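Local coordinates for protein lipoteichoic acid primase (Listeria monocytogenes, PDB 4UOP) that belongs to the sulfatase-like family of alpha/beta enzymes and forms an extracellular catalytic domain that holds a magnesium ion, at residues L143-T155 with N211-S223. Sequence-based numbering, arbitrary orientation.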
loop_
_atom_site.group_PDB
_atom_site.type_symbol
_atom_site.label_atom_id
_atom_site.label_comp_id
_atom_site.label_asym_id
_atom_site.label_seq_id
_atom_site.Cartn_x
_atom_site.Cartn_y
_atom_site.Cartn_z
ATOM N N LEU B 143 1.494 29.513 7.579
ATOM C CA LEU B 143 0.606 30.638 7.328
ATOM C C LEU B 143 0.021 31.198 8.622
ATOM O O LEU B 143 -0.157 32.413 8.750
ATOM C CB LEU B 143 -0.502 30.264 6.336
ATOM C CG LEU B 143 -0.021 30.058 4.899
ATOM C CD1 LEU B 143 -1.176 29.570 4.028
ATOM C CD2 LEU B 143 0.594 31.329 4.333
ATOM N N GLY B 144 -0.231 30.324 9.593
ATOM C CA GLY B 144 -0.716 30.737 10.892
ATOM C C GLY B 144 0.263 31.639 11.646
ATOM O O GLY B 144 -0.162 32.432 12.478
ATOM N N LYS B 145 1.551 31.512 11.343
ATOM C CA LYS B 145 2.583 32.405 11.895
ATOM C C LYS B 145 2.739 33.701 11.103
ATOM O O LYS B 145 3.542 34.567 11.463
ATOM C CB LYS B 145 3.935 31.682 11.954
ATOM C CG LYS B 145 3.971 30.503 12.911
ATOM C CD LYS B 145 3.574 30.922 14.315
ATOM C CE LYS B 145 3.721 29.795 15.318
ATOM N NZ LYS B 145 3.510 30.299 16.704
ATOM N N ASN B 146 1.968 33.828 10.030
ATOM C CA ASN B 146 1.951 35.021 9.213
ATOM C C ASN B 146 0.570 35.646 9.138
ATOM O O ASN B 146 0.200 36.225 8.121
ATOM C CB ASN B 146 2.488 34.669 7.832
ATOM C CG ASN B 146 3.993 34.439 7.839
ATOM O OD1 ASN B 146 4.746 35.378 7.631
ATOM N ND2 ASN B 146 4.434 33.204 8.082
ATOM N N ASP B 147 -0.177 35.524 10.230
ATOM C CA ASP B 147 -1.448 36.210 10.426
ATOM C C ASP B 147 -2.576 35.687 9.549
ATOM O O ASP B 147 -3.518 36.429 9.270
ATOM C CB ASP B 147 -1.306 37.728 10.217
ATOM C CG ASP B 147 -0.272 38.344 11.138
ATOM O OD1 ASP B 147 -0.612 38.581 12.313
ATOM O OD2 ASP B 147 0.873 38.561 10.692
ATOM N N TYR B 148 -2.484 34.425 9.131
ATOM C CA TYR B 148 -3.604 33.751 8.475
ATOM C C TYR B 148 -4.335 32.887 9.498
ATOM O O TYR B 148 -3.702 32.192 10.290
ATOM C CB TYR B 148 -3.132 32.853 7.322
ATOM C CG TYR B 148 -2.628 33.599 6.099
ATOM C CD1 TYR B 148 -1.401 34.234 6.097
ATOM C CD2 TYR B 148 -3.389 33.671 4.945
ATOM C CE1 TYR B 148 -0.945 34.944 4.983
ATOM C CE2 TYR B 148 -2.943 34.355 3.824
ATOM C CZ TYR B 148 -1.721 34.998 3.848
ATOM O OH TYR B 148 -1.278 35.696 2.748
ATOM N N LYS B 149 -5.662 32.938 9.475
ATOM C CA LYS B 149 -6.494 31.911 10.088
ATOM C C LYS B 149 -6.687 30.838 9.021
ATOM O O LYS B 149 -6.860 31.163 7.854
ATOM C CB LYS B 149 -7.849 32.472 10.509
ATOM C CG LYS B 149 -7.783 33.438 11.687
ATOM C CD LYS B 149 -7.363 32.732 12.953
ATOM C CE LYS B 149 -7.430 33.653 14.161
ATOM N NZ LYS B 149 -7.047 32.892 15.378
ATOM N N THR B 150 -6.613 29.572 9.423
ATOM C CA THR B 150 -6.549 28.466 8.482
ATOM C C THR B 150 -7.684 27.482 8.756
ATOM O O THR B 150 -8.009 27.191 9.919
ATOM C CB THR B 150 -5.176 27.764 8.540
ATOM O OG1 THR B 150 -4.975 27.172 9.823
ATOM C CG2 THR B 150 -4.041 28.769 8.278
ATOM N N ALA B 151 -8.320 27.001 7.692
ATOM C CA ALA B 151 -9.428 26.058 7.838
ATOM C C ALA B 151 -9.467 25.125 6.648
ATOM O O ALA B 151 -9.077 25.500 5.540
ATOM C CB ALA B 151 -10.761 26.786 7.978
ATOM N N THR B 152 -9.966 23.916 6.883
ATOM C CA THR B 152 -10.247 23.006 5.782
ATOM C C THR B 152 -11.705 22.556 5.849
ATOM O O THR B 152 -12.268 22.448 6.944
ATOM C CB THR B 152 -9.256 21.825 5.793
ATOM O OG1 THR B 152 -9.443 20.991 4.636
ATOM C CG2 THR B 152 -9.375 21.027 7.073
ATOM N N PHE B 153 -12.290 22.315 4.671
ATOM C CA PHE B 153 -13.715 22.038 4.495
ATOM C C PHE B 153 -13.887 20.774 3.666
ATOM O O PHE B 153 -13.326 20.656 2.585
ATOM C CB PHE B 153 -14.395 23.175 3.719
ATOM C CG PHE B 153 -14.349 24.527 4.399
ATOM C CD1 PHE B 153 -13.200 25.324 4.331
ATOM C CD2 PHE B 153 -15.445 25.016 5.073
ATOM C CE1 PHE B 153 -13.168 26.576 4.916
ATOM C CE2 PHE B 153 -15.405 26.267 5.685
ATOM C CZ PHE B 153 -14.267 27.045 5.604
ATOM N N HIS B 154 -14.699 19.844 4.163
ATOM C CA HIS B 154 -15.030 18.630 3.422
ATOM C C HIS B 154 -16.328 18.091 3.995
ATOM O O HIS B 154 -16.492 18.111 5.210
ATOM C CB HIS B 154 -13.911 17.609 3.566
ATOM C CG HIS B 154 -14.147 16.334 2.813
ATOM N ND1 HIS B 154 -14.251 16.283 1.438
ATOM C CD2 HIS B 154 -14.288 15.062 3.249
ATOM C CE1 HIS B 154 -14.432 15.031 1.059
ATOM N NE2 HIS B 154 -14.466 14.271 2.140
ATOM N N THR B 155 -17.246 17.631 3.140
ATOM C CA THR B 155 -18.610 17.332 3.598
ATOM C C THR B 155 -18.787 15.945 4.219
ATOM O O THR B 155 -19.852 15.672 4.780
ATOM C CB THR B 155 -19.674 17.523 2.494
ATOM O OG1 THR B 155 -19.494 16.543 1.467
ATOM C CG2 THR B 155 -19.605 18.931 1.892
ATOM N N ASN B 211 -11.303 41.867 7.691
ATOM C CA ASN B 211 -9.861 41.998 7.495
ATOM C C ASN B 211 -9.047 40.893 8.133
ATOM O O ASN B 211 -7.936 41.137 8.610
ATOM C CB ASN B 211 -9.363 43.357 8.020
ATOM C CG ASN B 211 -9.293 44.401 6.948
ATOM O OD1 ASN B 211 -9.858 44.243 5.863
ATOM N ND2 ASN B 211 -8.597 45.495 7.244
ATOM N N GLN B 212 -9.590 39.679 8.146
ATOM C CA GLN B 212 -8.851 38.538 8.650
ATOM C C GLN B 212 -8.316 37.759 7.465
ATOM O O GLN B 212 -9.074 37.100 6.753
ATOM C CB GLN B 212 -9.741 37.653 9.512
ATOM C CG GLN B 212 -9.073 36.359 9.968
ATOM C CD GLN B 212 -7.830 36.615 10.807
ATOM O OE1 GLN B 212 -7.931 37.011 11.971
ATOM N NE2 GLN B 212 -6.650 36.379 10.224
ATOM N N LYS B 213 -7.013 37.844 7.227
ATOM C CA LYS B 213 -6.410 37.052 6.163
ATOM C C LYS B 213 -6.700 35.591 6.468
ATOM O O LYS B 213 -6.581 35.165 7.628
ATOM C CB LYS B 213 -4.904 37.249 6.110
ATOM C CG LYS B 213 -4.437 38.600 5.604
ATOM C CD LYS B 213 -2.940 38.583 5.350
ATOM C CE LYS B 213 -2.184 38.004 6.530
ATOM N NZ LYS B 213 -0.737 38.329 6.485
ATOM N N PHE B 214 -7.068 34.824 5.440
ATOM C CA PHE B 214 -7.425 33.429 5.646
ATOM C C PHE B 214 -6.833 32.526 4.565
ATOM O O PHE B 214 -6.569 32.960 3.434
ATOM C CB PHE B 214 -8.957 33.261 5.710
ATOM C CG PHE B 214 -9.673 33.646 4.440
ATOM C CD1 PHE B 214 -9.836 32.740 3.416
ATOM C CD2 PHE B 214 -10.181 34.929 4.274
ATOM C CE1 PHE B 214 -10.493 33.090 2.251
ATOM C CE2 PHE B 214 -10.836 35.286 3.123
ATOM C CZ PHE B 214 -10.989 34.369 2.095
ATOM N N TYR B 215 -6.593 31.282 4.960
ATOM C CA TYR B 215 -6.329 30.182 4.055
ATOM C C TYR B 215 -7.470 29.201 4.235
ATOM O O TYR B 215 -7.695 28.695 5.347
ATOM C CB TYR B 215 -4.971 29.529 4.372
ATOM C CG TYR B 215 -4.745 28.132 3.818
ATOM C CD1 TYR B 215 -5.247 27.751 2.578
ATOM C CD2 TYR B 215 -3.986 27.203 4.530
ATOM C CE1 TYR B 215 -5.030 26.469 2.069
ATOM C CE2 TYR B 215 -3.743 25.937 4.025
ATOM C CZ TYR B 215 -4.293 25.566 2.806
ATOM O OH TYR B 215 -4.063 24.302 2.312
ATOM N N ALA B 216 -8.211 28.959 3.156
ATOM C CA ALA B 216 -9.269 27.950 3.138
ATOM C C ALA B 216 -8.916 26.843 2.145
ATOM O O ALA B 216 -8.598 27.123 0.980
ATOM C CB ALA B 216 -10.581 28.601 2.763
ATOM N N GLN B 217 -8.923 25.598 2.617
ATOM C CA GLN B 217 -8.721 24.413 1.769
ATOM C C GLN B 217 -10.056 23.673 1.665
ATOM O O GLN B 217 -10.603 23.280 2.684
ATOM C CB GLN B 217 -7.688 23.487 2.382
ATOM C CG GLN B 217 -7.469 22.205 1.604
ATOM C CD GLN B 217 -6.415 22.300 0.521
ATOM O OE1 GLN B 217 -5.525 23.166 0.559
ATOM N NE2 GLN B 217 -6.460 21.361 -0.423
ATOM N N LEU B 218 -10.570 23.525 0.452
ATOM C CA LEU B 218 -11.825 22.836 0.211
ATOM C C LEU B 218 -11.536 21.546 -0.539
ATOM O O LEU B 218 -10.778 21.543 -1.524
ATOM C CB LEU B 218 -12.779 23.715 -0.592
ATOM C CG LEU B 218 -13.289 24.976 0.104
ATOM C CD1 LEU B 218 -12.303 26.118 -0.023
ATOM C CD2 LEU B 218 -14.619 25.431 -0.478
ATOM N N ILE B 219 -12.122 20.440 -0.082
ATOM C CA ILE B 219 -11.917 19.140 -0.678
ATOM C C ILE B 219 -13.272 18.721 -1.258
ATOM O O ILE B 219 -14.156 18.493 -0.524
ATOM C CB ILE B 219 -11.478 18.100 0.375
ATOM C CG1 ILE B 219 -10.336 18.661 1.217
ATOM C CG2 ILE B 219 -11.026 16.821 -0.257
ATOM C CD1 ILE B 219 -9.114 18.852 0.421
ATOM N N SER B 220 -13.367 18.635 -2.577
ATOM C CA SER B 220 -14.604 18.254 -3.251
ATOM C C SER B 220 -14.869 16.768 -3.142
ATOM O O SER B 220 -13.994 16.056 -2.743
ATOM C CB SER B 220 -14.597 18.690 -4.701
ATOM O OG SER B 220 -13.947 17.782 -5.472
ATOM N N VAL B 221 -16.094 16.321 -3.418
ATOM C CA VAL B 221 -16.383 14.921 -3.280
ATOM C C VAL B 221 -17.379 14.338 -4.267
ATOM O O VAL B 221 -17.442 13.193 -4.388
ATOM C CB VAL B 221 -16.760 14.560 -1.836
ATOM C CG1 VAL B 221 -18.196 14.867 -1.587
ATOM C CG2 VAL B 221 -16.483 13.115 -1.526
ATOM N N SER B 222 -18.138 15.181 -4.922
ATOM C CA SER B 222 -19.238 14.701 -5.751
ATOM C C SER B 222 -18.776 13.854 -6.942
ATOM O O SER B 222 -19.519 13.071 -7.465
ATOM C CB SER B 222 -20.146 15.837 -6.204
ATOM O OG SER B 222 -20.826 16.374 -5.130
ATOM N N SER B 223 -17.566 14.105 -7.395
ATOM C CA SER B 223 -16.997 13.327 -8.484
ATOM C C SER B 223 -16.159 12.117 -8.007
ATOM O O SER B 223 -15.340 11.574 -8.770
ATOM C CB SER B 223 -16.223 14.237 -9.444
ATOM O OG SER B 223 -15.305 15.070 -8.732
HETATM O O HOH W 1 -4.962 38.918 9.092
HETATM O O HOH W 2 -16.849 17.846 0.275
#
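From K149 N on K213 O to I219 N on F153 O, the latter 2.9 Å long and almost straight on the carbonyl, backbone bonds zip strands 149-153 and 214-219 together. The two run parallel, 13° apart, and illustrate how neighbouring strands of a central sheet can be sealed along most of their length yet looser at a solvent-facing corner. Packing is dense on both faces of the pair. On one, L143 CD1, from helix 139-144, meets Y215 CD2 at 3.7 Å, the two side chains crossing at about a right angle, while T150 CG2 comes to the edge of the tyrosine ring. On the other, CE1 of F153 lies 3.9 Å from A216 CB; this phenyl also stacks with Y176 and touches helix 193-209. At the carboxyl end of the pairing, H154 has CG anti to its backbone N (chi1 -179°), a turn that brings ND1 to I219 O at 3.0 Å. The acceptor lies in the imidazole plane, yet the donor stands above the carbonyl plane; a water joins the same oxygen to T155 N, so I219 O is gripped twice. Close packing also holds at the amino end, where K213 bends at chi3 (-49°), laying CE over one face of the buried Y148 ring, 4.0 Å from its centroid, as L143 CD2 covers the other; NZ goes on to N146 O at 2.8 Å. The looser side lies at exposed D147 and K149: K149 CG rests against the Q212 amide, whose NE2 binds K213 O, while the rest of the lysine runs on toward solvent. Strand 214-219 pairs on with 59-65 and strand 149-153 with 174-176, within the mixed central sheet flanked by helices of the sulfatase-type alpha/beta fold; the side chain of I219, at the carboxyl end of 214-219, lies about 7 Å from the magnesium ion.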